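Local coordinates for protein putative phosphomannomutase (Thermus thermophilus, PDB 1TUO) that probably acts as a magnesium-dependent isomerase of the phosphohexose mutase family, moving a phosphate group within a sugar phosphate, perhaps with phosphopentomutase activity, at residues 426-431 / 452-457; 275-280 / 359-364; 51-56 / 66-71; 125-130 / 313-318. All blocks are in the same frame, centred on the assembly; numbering follows the deposited sequence.

Contact 1 (426-431 / 452-457); sequences AWVLFR and RALLEE
No ring or guanidinium group lies between Ala426, Val428 and Leu454, the three side chains that touch; the flat groups stand around them. The Trp427 indole is on the other face of strand 426-431. Leu429 CA lies at its edge, in the ring plane. Lys420 makes a cation-pi contact with the indole, and the Phe430 ring meets Trp421 edge-to-face. On the helix, the guanidinium of Arg452 takes Glu456 along its edge, one turn on. Arg452 NE donates to Glu456 OE2 at 2.9 Å in a salt bridge, nearly straight (N-H...O 164°). The oxygen lies almost in the guanidinium plane and is met on the anti side of the carboxylate, slightly out of its plane. The contact itself is apolar. Leu454 CG stands anti to its carbonyl carbon (chi1 -75°), which carries a methyl to the strand. That methyl, Leu454 CD1, lies 4.0 Å from Ala426 CB and 4.3 Å from Val428 CG2. It bridges two residues on one face of the strand. Leu408 also touches Ala426 and Leu454. A helix laid by its apolar side on one face of an antiparallel sheet is the build of this family's C-terminal domain, a domain of the TBP-like clan.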
loop_
_atom_site.group_PDB
_atom_site.type_symbol
_atom_site.label_atom_id
_atom_site.label_comp_id
_atom_site.label_asym_id
_atom_site.label_seq_id
_atom_site.Cartn_x
_atom_site.Cartn_y
_atom_site.Cartn_z
ATOM N N ALA A 426 10.179 16.498 18.157
ATOM C CA ALA A 426 10.982 15.774 17.172
ATOM C C ALA A 426 11.208 14.312 17.563
ATOM O O ALA A 426 11.272 13.974 18.745
ATOM C CB ALA A 426 12.321 16.473 16.969
ATOM N N TRP A 427 11.323 13.451 16.555
ATOM C CA TRP A 427 11.553 12.030 16.772
ATOM C C TRP A 427 12.518 11.486 15.723
ATOM O O TRP A 427 12.451 11.849 14.546
ATOM C CB TRP A 427 10.213 11.258 16.735
ATOM C CG TRP A 427 10.136 10.117 15.729
ATOM C CD1 TRP A 427 11.045 9.108 15.550
ATOM C CD2 TRP A 427 9.095 9.883 14.771
ATOM N NE1 TRP A 427 10.641 8.272 14.541
ATOM C CE2 TRP A 427 9.446 8.721 14.044
ATOM C CE3 TRP A 427 7.898 10.541 14.453
ATOM C CZ2 TRP A 427 8.647 8.205 13.021
ATOM C CZ3 TRP A 427 7.103 10.025 13.434
ATOM C CH2 TRP A 427 7.484 8.870 12.731
ATOM N N VAL A 428 13.417 10.614 16.165
ATOM C CA VAL A 428 14.394 9.992 15.283
ATOM C C VAL A 428 14.347 8.485 15.492
ATOM O O VAL A 428 14.585 7.998 16.597
ATOM C CB VAL A 428 15.818 10.488 15.584
ATOM C CG1 VAL A 428 16.801 9.838 14.627
ATOM C CG2 VAL A 428 15.873 12.004 15.466
ATOM N N LEU A 429 14.045 7.757 14.423
ATOM C CA LEU A 429 13.939 6.306 14.486
ATOM C C LEU A 429 15.004 5.587 13.671
ATOM O O LEU A 429 15.180 5.867 12.484
ATOM C CB LEU A 429 12.555 5.869 13.991
ATOM C CG LEU A 429 12.295 4.369 13.801
ATOM C CD1 LEU A 429 12.294 3.671 15.155
ATOM C CD2 LEU A 429 10.958 4.166 13.098
ATOM N N PHE A 430 15.708 4.661 14.317
ATOM C CA PHE A 430 16.724 3.862 13.643
ATOM C C PHE A 430 16.157 2.450 13.493
ATOM O O PHE A 430 15.726 1.844 14.474
ATOM C CB PHE A 430 18.018 3.779 14.467
ATOM C CG PHE A 430 18.596 5.113 14.847
ATOM C CD1 PHE A 430 18.102 5.815 15.940
ATOM C CD2 PHE A 430 19.656 5.654 14.126
ATOM C CE1 PHE A 430 18.656 7.037 16.313
ATOM C CE2 PHE A 430 20.216 6.876 14.490
ATOM C CZ PHE A 430 19.717 7.567 15.583
ATOM N N ARG A 431 16.153 1.936 12.267
ATOM C CA ARG A 431 15.653 0.590 11.998
ATOM C C ARG A 431 16.625 -0.180 11.117
ATOM O O ARG A 431 16.875 0.206 9.975
ATOM C CB ARG A 431 14.283 0.646 11.316
ATOM C CG ARG A 431 13.123 0.844 12.272
ATOM C CD ARG A 431 11.797 0.947 11.528
ATOM N NE ARG A 431 11.565 -0.180 10.626
ATOM C CZ ARG A 431 11.474 -1.448 11.014
ATOM N NH1 ARG A 431 11.596 -1.761 12.295
ATOM N NH2 ARG A 431 11.258 -2.404 10.119
ATOM N N ARG A 452 16.541 17.898 8.380
ATOM C CA ARG A 452 17.841 17.701 7.739
ATOM C C ARG A 452 18.997 17.732 8.738
ATOM O O ARG A 452 19.924 16.921 8.641
ATOM C CB ARG A 452 18.071 18.750 6.641
ATOM C CG ARG A 452 19.441 18.656 5.957
ATOM C CD ARG A 452 19.681 17.285 5.318
ATOM N NE ARG A 452 20.994 17.186 4.673
ATOM C CZ ARG A 452 21.333 17.806 3.545
ATOM N NH1 ARG A 452 20.458 18.579 2.913
ATOM N NH2 ARG A 452 22.559 17.665 3.052
ATOM N N ALA A 453 18.948 18.656 9.695
ATOM C CA ALA A 453 20.003 18.756 10.702
ATOM C C ALA A 453 20.048 17.465 11.525
ATOM O O ALA A 453 21.112 16.883 11.742
ATOM C CB ALA A 453 19.751 19.956 11.617
ATOM N N LEU A 454 18.880 17.008 11.970
ATOM C CA LEU A 454 18.810 15.779 12.754
ATOM C C LEU A 454 19.421 14.598 12.018
ATOM O O LEU A 454 20.180 13.823 12.598
ATOM C CB LEU A 454 17.358 15.457 13.111
ATOM C CG LEU A 454 16.767 16.336 14.210
ATOM C CD1 LEU A 454 15.269 16.088 14.327
ATOM C CD2 LEU A 454 17.472 16.034 15.524
ATOM N N LEU A 455 19.083 14.456 10.742
ATOM C CA LEU A 455 19.614 13.361 9.945
ATOM C C LEU A 455 21.129 13.469 9.824
ATOM O O LEU A 455 21.831 12.462 9.858
ATOM C CB LEU A 455 18.974 13.351 8.555
ATOM C CG LEU A 455 17.545 12.800 8.473
ATOM C CD1 LEU A 455 16.954 13.055 7.099
ATOM C CD2 LEU A 455 17.567 11.309 8.772
ATOM N N GLU A 456 21.632 14.692 9.690
ATOM C CA GLU A 456 23.074 14.899 9.573
ATOM C C GLU A 456 23.821 14.502 10.844
ATOM O O GLU A 456 24.914 13.940 10.775
ATOM C CB GLU A 456 23.377 16.365 9.243
ATOM C CG GLU A 456 23.054 16.780 7.811
ATOM C CD GLU A 456 23.889 16.036 6.783
ATOM O OE1 GLU A 456 25.065 15.732 7.079
ATOM O OE2 GLU A 456 23.375 15.769 5.675
ATOM N N GLU A 457 23.244 14.802 12.002
ATOM C CA GLU A 457 23.886 14.466 13.269
ATOM C C GLU A 457 23.646 12.996 13.618
ATOM O O GLU A 457 24.523 12.327 14.162
ATOM C CB GLU A 457 23.351 15.352 14.397
ATOM C CG GLU A 457 23.493 16.856 14.169
ATOM C CD GLU A 457 24.937 17.331 14.131
ATOM O OE1 GLU A 457 25.149 18.561 14.156
ATOM O OE2 GLU A 457 25.856 16.486 14.074
#

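Contact 2 (275-280 / 359-364); sequences ALYRFR and VAATGK
Tyr277 reaches Ala361 and Thr362 because its CG lies anti to the backbone N (chi1 177°), sending the ring out from helix 267-280. Thr362 answers with chi1 65°, which puts OG1 between its backbone N and carbonyl carbon and turns CG2 to the tyrosine. Thr362 CG2 lies 4.0 Å from Tyr277 CD2. Ala361 CB sits 3.8 Å from Tyr277 CE2 and 3.4 Å from Tyr277 OH. Both methyls approach the ring obliquely. The hydroxyl of Tyr277 has its polar partner in Glu357, one turn before Ala361. With a leucine in place of Tyr277, Glu357 would probably lose its hydroxyl mate, and a gap would open beside the Ala361 methyl. Thr362 OG1 is gripped twice. It accepts from Lys364 N at 3.1 Å, forming an ST turn, and bonds to Ser358 O. Gly363, with positive phi, ends the helix there. Water 1 accepts from Arg280 NH1 at 3.2 Å and weakly from Lys364 NZ, so it sits between two like charges. The contact joins the C-terminal ends of helices 267-280 and 348-362 in alpha/beta/alpha domain III. Leu276 packs on helices 296-304 and 366-377, and Thr362 touches Gln369 of the latter.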
loop_
_atom_site.group_PDB
_atom_site.type_symbol
_atom_site.label_atom_id
_atom_site.label_comp_id
_atom_site.label_asym_id
_atom_site.label_seq_id
_atom_site.Cartn_x
_atom_site.Cartn_y
_atom_site.Cartn_z
ATOM N N ALA A 275 -7.822 10.668 8.015
ATOM C CA ALA A 275 -8.305 10.269 9.332
ATOM C C ALA A 275 -9.253 11.355 9.832
ATOM O O ALA A 275 -10.317 11.063 10.376
ATOM C CB ALA A 275 -7.143 10.100 10.311
ATOM N N LEU A 276 -8.868 12.610 9.629
ATOM C CA LEU A 276 -9.689 13.733 10.070
ATOM C C LEU A 276 -11.016 13.754 9.326
ATOM O O LEU A 276 -12.070 13.904 9.931
ATOM C CB LEU A 276 -8.963 15.057 9.828
ATOM C CG LEU A 276 -9.741 16.327 10.190
ATOM C CD1 LEU A 276 -10.072 16.321 11.675
ATOM C CD2 LEU A 276 -8.899 17.550 9.848
ATOM N N TYR A 277 -10.949 13.608 8.010
ATOM C CA TYR A 277 -12.146 13.611 7.180
ATOM C C TYR A 277 -13.119 12.502 7.579
ATOM O O TYR A 277 -14.311 12.754 7.764
ATOM C CB TYR A 277 -11.760 13.457 5.707
ATOM C CG TYR A 277 -12.955 13.383 4.780
ATOM C CD1 TYR A 277 -13.238 12.219 4.066
ATOM C CD2 TYR A 277 -13.818 14.467 4.644
ATOM C CE1 TYR A 277 -14.357 12.141 3.237
ATOM C CE2 TYR A 277 -14.939 14.398 3.819
ATOM C CZ TYR A 277 -15.203 13.234 3.121
ATOM O OH TYR A 277 -16.324 13.157 2.322
ATOM N N ARG A 278 -12.614 11.282 7.724
ATOM C CA ARG A 278 -13.473 10.161 8.088
ATOM C C ARG A 278 -14.047 10.331 9.489
ATOM O O ARG A 278 -15.208 9.998 9.735
ATOM C CB ARG A 278 -12.700 8.839 7.973
ATOM C CG ARG A 278 -12.484 8.398 6.529
ATOM C CD ARG A 278 -11.433 7.291 6.404
ATOM N NE ARG A 278 -11.856 5.986 6.920
ATOM C CZ ARG A 278 -12.743 5.182 6.332
ATOM N NH1 ARG A 278 -13.327 5.538 5.197
ATOM N NH2 ARG A 278 -13.026 3.999 6.869
ATOM N N PHE A 279 -13.241 10.857 10.407
ATOM C CA PHE A 279 -13.718 11.071 11.764
ATOM C C PHE A 279 -14.859 12.082 11.753
ATOM O O PHE A 279 -15.877 11.895 12.428
ATOM C CB PHE A 279 -12.604 11.605 12.658
ATOM C CG PHE A 279 -13.080 12.012 14.020
ATOM C CD1 PHE A 279 -13.248 11.069 15.023
ATOM C CD2 PHE A 279 -13.401 13.338 14.285
ATOM C CE1 PHE A 279 -13.733 11.440 16.274
ATOM C CE2 PHE A 279 -13.888 13.718 15.531
ATOM C CZ PHE A 279 -14.053 12.764 16.525
ATOM N N ARG A 280 -14.685 13.159 10.996
ATOM C CA ARG A 280 -15.711 14.194 10.933
ATOM C C ARG A 280 -16.982 13.704 10.235
ATOM O O ARG A 280 -18.053 14.261 10.449
ATOM C CB ARG A 280 -15.162 15.460 10.257
ATOM C CG ARG A 280 -14.081 16.151 11.092
ATOM C CD ARG A 280 -13.420 17.342 10.391
ATOM N NE ARG A 280 -14.265 18.536 10.337
ATOM C CZ ARG A 280 -13.830 19.731 9.946
ATOM N NH1 ARG A 280 -12.564 19.888 9.577
ATOM N NH2 ARG A 280 -14.656 20.770 9.917
ATOM N N VAL A 359 -11.796 16.439 -0.815
ATOM C CA VAL A 359 -11.646 17.759 -1.407
ATOM C C VAL A 359 -12.999 18.318 -1.837
ATOM O O VAL A 359 -13.308 19.483 -1.584
ATOM C CB VAL A 359 -10.687 17.718 -2.610
ATOM C CG1 VAL A 359 -10.653 19.074 -3.303
ATOM C CG2 VAL A 359 -9.282 17.338 -2.129
ATOM N N ALA A 360 -13.814 17.480 -2.465
ATOM C CA ALA A 360 -15.131 17.913 -2.926
ATOM C C ALA A 360 -16.077 18.233 -1.770
ATOM O O ALA A 360 -16.733 19.280 -1.762
ATOM C CB ALA A 360 -15.741 16.846 -3.822
ATOM N N ALA A 361 -16.136 17.339 -0.789
ATOM C CA ALA A 361 -17.015 17.517 0.362
ATOM C C ALA A 361 -16.635 18.696 1.258
ATOM O O ALA A 361 -17.501 19.468 1.674
ATOM C CB ALA A 361 -17.059 16.233 1.182
ATOM N N THR A 362 -15.348 18.839 1.559
ATOM C CA THR A 362 -14.904 19.930 2.420
ATOM C C THR A 362 -14.831 21.264 1.686
ATOM O O THR A 362 -15.041 22.320 2.284
ATOM C CB THR A 362 -13.508 19.656 3.029
ATOM O OG1 THR A 362 -12.526 19.618 1.985
ATOM C CG2 THR A 362 -13.504 18.340 3.791
ATOM N N GLY A 363 -14.535 21.214 0.392
ATOM C CA GLY A 363 -14.411 22.438 -0.375
ATOM C C GLY A 363 -13.028 23.031 -0.160
ATOM O O GLY A 363 -12.777 24.196 -0.467
ATOM N N LYS A 364 -12.124 22.224 0.383
ATOM C CA LYS A 364 -10.760 22.671 0.634
ATOM C C LYS A 364 -9.801 21.716 -0.063
ATOM O O LYS A 364 -9.993 20.499 -0.012
ATOM C CB LYS A 364 -10.475 22.683 2.142
ATOM C CG LYS A 364 -11.419 23.585 2.930
ATOM C CD LYS A 364 -11.240 23.467 4.434
ATOM C CE LYS A 364 -9.953 24.113 4.914
ATOM N NZ LYS A 364 -9.973 24.295 6.397
HETATM O O HOH W 1 -12.394 22.836 8.229
#

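Contact 3 (51-56 / 66-71); sequences VVVGHD and RALSGH
Val53 on strand 50-55 and Ser69 on helix 61-75 bring their CA atoms to 6.5 Å, the nearest backbone approach of the two segments. Ser69 OG sits in the fork of the valine, with both methyls beside it. It is 3.4 Å from Val53 CB, and the two methyls are hardly farther. The valine rotamer (chi1 178°) turns this fork to the helix, with CG1 anti to the backbone N and CG2 anti to the carbonyl carbon. Leu68 adds a second, looser touch, its CD2 lying 4.2 Å from Val53 CG1. Ser69 has no polar partner on the strand. Its chi1 of -63° folds OG back along its own helix, where it bonds to Ala65 O. At the end of the strand, His55 ND1 donates to Asp56 O at 2.9 Å. The donor lies in the carbonyl plane, on a lone pair, and close to the plane of the imidazole. This fixes the rotation of the ring, which also touches Asp62 and Ala65 of the helix. The segments are the first strand and the helix of a beta-alpha-beta unit that continues into strand 78-82. Chemically, the bond to Ala65 O probably meets the main polar need of the buried Ser69 hydroxyl, consistent with its lying against valine without a partner on the strand.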
loop_
_atom_site.group_PDB
_atom_site.type_symbol
_atom_site.label_atom_id
_atom_site.label_comp_id
_atom_site.label_asym_id
_atom_site.label_seq_id
_atom_site.Cartn_x
_atom_site.Cartn_y
_atom_site.Cartn_z
ATOM N N VAL A 51 -9.000 -20.755 -5.260
ATOM C CA VAL A 51 -7.854 -19.868 -5.079
ATOM C C VAL A 51 -7.894 -18.876 -6.220
ATOM O O VAL A 51 -8.104 -19.263 -7.367
ATOM C CB VAL A 51 -6.504 -20.616 -5.164
ATOM C CG1 VAL A 51 -5.350 -19.620 -4.980
ATOM C CG2 VAL A 51 -6.436 -21.699 -4.100
ATOM N N VAL A 52 -7.698 -17.601 -5.900
ATOM C CA VAL A 52 -7.685 -16.562 -6.919
ATOM C C VAL A 52 -6.242 -16.124 -7.106
ATOM O O VAL A 52 -5.533 -15.891 -6.129
ATOM C CB VAL A 52 -8.544 -15.356 -6.501
ATOM C CG1 VAL A 52 -8.622 -14.356 -7.640
ATOM C CG2 VAL A 52 -9.952 -15.828 -6.130
ATOM N N VAL A 53 -5.806 -16.048 -8.358
ATOM C CA VAL A 53 -4.435 -15.641 -8.672
ATOM C C VAL A 53 -4.464 -14.362 -9.501
ATOM O O VAL A 53 -5.328 -14.189 -10.357
ATOM C CB VAL A 53 -3.704 -16.736 -9.489
ATOM C CG1 VAL A 53 -2.285 -16.268 -9.849
ATOM C CG2 VAL A 53 -3.635 -18.026 -8.683
ATOM N N GLY A 54 -3.520 -13.466 -9.241
ATOM C CA GLY A 54 -3.456 -12.234 -10.002
ATOM C C GLY A 54 -2.006 -11.865 -10.247
ATOM O O GLY A 54 -1.105 -12.469 -9.661
ATOM N N HIS A 55 -1.773 -10.884 -11.117
ATOM C CA HIS A 55 -0.406 -10.441 -11.400
ATOM C C HIS A 55 -0.398 -8.960 -11.753
ATOM O O HIS A 55 -1.434 -8.413 -12.115
ATOM C CB HIS A 55 0.171 -11.246 -12.563
ATOM C CG HIS A 55 -0.536 -11.022 -13.863
ATOM N ND1 HIS A 55 -0.221 -9.984 -14.715
ATOM C CD2 HIS A 55 -1.533 -11.712 -14.463
ATOM C CE1 HIS A 55 -0.993 -10.048 -15.785
ATOM N NE2 HIS A 55 -1.798 -11.088 -15.657
ATOM N N ASP A 56 0.762 -8.311 -11.640
ATOM C CA ASP A 56 0.853 -6.897 -11.986
ATOM C C ASP A 56 1.472 -6.743 -13.376
ATOM O O ASP A 56 1.345 -7.648 -14.197
ATOM C CB ASP A 56 1.627 -6.105 -10.920
ATOM C CG ASP A 56 3.056 -6.572 -10.734
ATOM O OD1 ASP A 56 3.670 -6.133 -9.737
ATOM O OD2 ASP A 56 3.569 -7.354 -11.564
ATOM N N ARG A 66 0.175 -17.604 -14.696
ATOM C CA ARG A 66 -0.464 -18.695 -15.417
ATOM C C ARG A 66 0.127 -20.022 -14.939
ATOM O O ARG A 66 -0.592 -21.007 -14.768
ATOM C CB ARG A 66 -0.253 -18.539 -16.929
ATOM C CG ARG A 66 -1.013 -17.372 -17.555
ATOM C CD ARG A 66 -1.049 -17.486 -19.079
ATOM N NE ARG A 66 0.282 -17.430 -19.676
ATOM C CZ ARG A 66 0.929 -16.305 -19.971
ATOM N NH1 ARG A 66 0.370 -15.128 -19.730
ATOM N NH2 ARG A 66 2.140 -16.359 -20.509
ATOM N N ALA A 67 1.437 -20.032 -14.709
ATOM C CA ALA A 67 2.128 -21.237 -14.254
ATOM C C ALA A 67 1.641 -21.638 -12.864
ATOM O O ALA A 67 1.387 -22.814 -12.596
ATOM C CB ALA A 67 3.636 -20.996 -14.231
ATOM N N LEU A 68 1.513 -20.655 -11.979
ATOM C CA LEU A 68 1.045 -20.928 -10.623
ATOM C C LEU A 68 -0.401 -21.428 -10.648
ATOM O O LEU A 68 -0.755 -22.372 -9.933
ATOM C CB LEU A 68 1.150 -19.661 -9.759
ATOM C CG LEU A 68 0.534 -19.722 -8.358
ATOM C CD1 LEU A 68 1.197 -20.821 -7.538
ATOM C CD2 LEU A 68 0.691 -18.361 -7.671
ATOM N N SER A 69 -1.232 -20.800 -11.473
ATOM C CA SER A 69 -2.639 -21.180 -11.574
ATOM C C SER A 69 -2.773 -22.622 -12.046
ATOM O O SER A 69 -3.522 -23.416 -11.467
ATOM C CB SER A 69 -3.373 -20.236 -12.536
ATOM O OG SER A 69 -3.353 -18.898 -12.047
ATOM N N GLY A 70 -2.037 -22.962 -13.098
ATOM C CA GLY A 70 -2.095 -24.313 -13.623
ATOM C C GLY A 70 -1.631 -25.336 -12.603
ATOM O O GLY A 70 -2.252 -26.390 -12.451
ATOM N N HIS A 71 -0.541 -25.035 -11.904
ATOM C CA HIS A 71 -0.012 -25.954 -10.903
ATOM C C HIS A 71 -1.021 -26.215 -9.780
ATOM O O HIS A 71 -1.265 -27.371 -9.400
ATOM C CB HIS A 71 1.297 -25.401 -10.318
ATOM C CG HIS A 71 2.082 -26.408 -9.532
ATOM N ND1 HIS A 71 3.398 -26.709 -9.813
ATOM C CD2 HIS A 71 1.738 -27.179 -8.473
ATOM C CE1 HIS A 71 3.831 -27.623 -8.962
ATOM N NE2 HIS A 71 2.842 -27.926 -8.137
#

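Contact 4 (125-130 / 313-318); sequences GGPIAQ and VGFKWI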
loop_
_atom_site.group_PDB
_atom_site.type_symbol
_atom_site.label_atom_id
_atom_site.label_comp_id
_atom_site.label_asym_id
_atom_site.label_seq_id
_atom_site.Cartn_x
_atom_site.Cartn_y
_atom_site.Cartn_z
ATOM N N GLY A 125 -9.473 -11.587 2.567
ATOM C CA GLY A 125 -9.126 -10.642 1.522
ATOM C C GLY A 125 -8.059 -9.666 1.986
ATOM O O GLY A 125 -8.156 -8.456 1.739
ATOM N N GLY A 126 -7.051 -10.201 2.670
ATOM C CA GLY A 126 -5.943 -9.401 3.166
ATOM C C GLY A 126 -4.701 -10.276 3.285
ATOM O O GLY A 126 -4.797 -11.496 3.158
ATOM N N PRO A 127 -3.521 -9.692 3.543
ATOM C CA PRO A 127 -2.294 -10.490 3.663
ATOM C C PRO A 127 -2.363 -11.599 4.710
ATOM O O PRO A 127 -2.879 -11.393 5.808
ATOM C CB PRO A 127 -1.226 -9.442 3.996
ATOM C CG PRO A 127 -1.997 -8.347 4.665
ATOM C CD PRO A 127 -3.261 -8.272 3.831
ATOM N N ILE A 128 -1.831 -12.773 4.368
ATOM C CA ILE A 128 -1.827 -13.890 5.310
ATOM C C ILE A 128 -1.044 -13.514 6.561
ATOM O O ILE A 128 -0.104 -12.716 6.508
ATOM C CB ILE A 128 -1.193 -15.165 4.713
ATOM C CG1 ILE A 128 0.226 -14.871 4.220
ATOM C CG2 ILE A 128 -2.077 -15.715 3.601
ATOM C CD1 ILE A 128 0.982 -16.111 3.797
ATOM N N ALA A 129 -1.444 -14.086 7.692
ATOM C CA ALA A 129 -0.773 -13.807 8.951
ATOM C C ALA A 129 0.576 -14.518 8.968
ATOM O O ALA A 129 0.825 -15.424 8.165
ATOM C CB ALA A 129 -1.646 -14.278 10.126
ATOM N N GLN A 130 1.445 -14.104 9.884
ATOM C CA GLN A 130 2.771 -14.700 9.999
ATOM C C GLN A 130 2.723 -16.215 10.204
ATOM O O GLN A 130 3.523 -16.947 9.623
ATOM C CB GLN A 130 3.543 -14.046 11.148
ATOM C CG GLN A 130 4.968 -14.563 11.300
ATOM C CD GLN A 130 5.746 -13.835 12.383
ATOM O OE1 GLN A 130 6.897 -14.172 12.668
ATOM N NE2 GLN A 130 5.122 -12.830 12.989
ATOM N N VAL A 313 6.309 -2.242 12.266
ATOM C CA VAL A 313 6.137 -2.162 10.822
ATOM C C VAL A 313 5.776 -3.541 10.269
ATOM O O VAL A 313 6.353 -4.558 10.663
ATOM C CB VAL A 313 7.414 -1.639 10.132
ATOM C CG1 VAL A 313 7.266 -1.730 8.614
ATOM C CG2 VAL A 313 7.667 -0.198 10.548
ATOM N N GLY A 314 4.815 -3.559 9.354
ATOM C CA GLY A 314 4.345 -4.794 8.756
ATOM C C GLY A 314 2.836 -4.692 8.751
ATOM O O GLY A 314 2.229 -4.555 9.812
ATOM N N PHE A 315 2.216 -4.752 7.578
ATOM C CA PHE A 315 0.766 -4.611 7.512
ATOM C C PHE A 315 -0.000 -5.719 8.228
ATOM O O PHE A 315 -1.169 -5.543 8.578
ATOM C CB PHE A 315 0.302 -4.500 6.059
ATOM C CG PHE A 315 -1.129 -4.059 5.918
ATOM C CD1 PHE A 315 -2.154 -4.995 5.798
ATOM C CD2 PHE A 315 -1.457 -2.710 5.935
ATOM C CE1 PHE A 315 -3.483 -4.588 5.699
ATOM C CE2 PHE A 315 -2.782 -2.295 5.837
ATOM C CZ PHE A 315 -3.796 -3.237 5.718
ATOM N N LYS A 316 0.658 -6.849 8.464
ATOM C CA LYS A 316 0.009 -7.956 9.153
ATOM C C LYS A 316 -0.534 -7.489 10.502
ATOM O O LYS A 316 -1.606 -7.927 10.934
ATOM C CB LYS A 316 0.995 -9.111 9.364
ATOM C CG LYS A 316 2.197 -8.763 10.228
ATOM C CD LYS A 316 3.095 -9.974 10.443
ATOM C CE LYS A 316 4.377 -9.578 11.151
ATOM N NZ LYS A 316 3.863 -9.891 12.483
ATOM N N TRP A 317 0.202 -6.598 11.162
ATOM C CA TRP A 317 -0.217 -6.090 12.468
ATOM C C TRP A 317 -1.483 -5.246 12.370
ATOM O O TRP A 317 -2.311 -5.253 13.279
ATOM C CB TRP A 317 0.881 -5.240 13.117
ATOM C CG TRP A 317 2.160 -5.962 13.426
ATOM C CD1 TRP A 317 3.227 -6.147 12.585
ATOM C CD2 TRP A 317 2.531 -6.553 14.679
ATOM N NE1 TRP A 317 4.239 -6.809 13.244
ATOM C CE2 TRP A 317 3.838 -7.072 14.528
ATOM C CE3 TRP A 317 1.884 -6.695 15.916
ATOM C CZ2 TRP A 317 4.513 -7.721 15.569
ATOM C CZ3 TRP A 317 2.556 -7.341 16.952
ATOM C CH2 TRP A 317 3.857 -7.846 16.769
ATOM N N ILE A 318 -1.623 -4.501 11.279
ATOM C CA ILE A 318 -2.795 -3.656 11.084
ATOM C C ILE A 318 -4.005 -4.521 10.736
ATOM O O ILE A 318 -5.113 -4.276 11.210
ATOM C CB ILE A 318 -2.539 -2.611 9.963
ATOM C CG1 ILE A 318 -1.429 -1.653 10.411
ATOM C CG2 ILE A 318 -3.815 -1.834 9.654
ATOM C CD1 ILE A 318 -0.992 -0.658 9.352
#
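Apolar packing comes first, between Pro127 and Phe315. The proline ring meets the phenyl at its edge, near the ring plane, and the two side chains cross at about a right angle. Pro127 CG lies 3.5 Å from Phe315 CD1, and Pro127 CD 4.0 Å from the same atom. Ile318 CB lies over one face of the phenyl ring, toward its margin. With a glycine in place of Pro127, the edge of Phe315 would probably face a gap and the phenyl would be freer to turn. The second group is the crossing of two long side chains, Gln130 and Lys316. Gln130 runs extended, and its CB lies 4.2 Å from Lys316 CD. Lys316 starts with CG between its backbone N and carbonyl carbon (chi1 62°) and bends at chi4 (94°). The bend leaves its amine near one face of the Trp317 indole, but this lysine end is strained and its exact place doubtful. Nearby, Pro127 O takes a weak hydrogen bond from Lys319. The contact joins alpha/beta/alpha domain I to helix 315-322 of domain III. No clear hydrogen bond crosses it. The domains meet through a small buried proline-phenylalanine touch and a larger, partly exposed meeting of Lys316 with Gln130.

In the fold
From the N terminus, contact 3 closes first, over a short connection inside the beta-alpha-beta unit of domain I. Contact 4 opens next, at 125-130, whose short strand edges the same sheet. It spans all of domain II and closes at 313-318 in domain III. Contact 2 opens within that span, at 275-280, and closes after it, at 359-364, so contacts 2 and 4 cross. Contact 2 stays within domain III, and contact 4 ties domain I to it. Contact 1 comes last, as a short closure in the C-terminal domain. It touches contact 4 where Arg431 packs on Val313, and Asp417 bonds to both residues. Contacts 1 and 3 lie on opposite sides of the chain's centre.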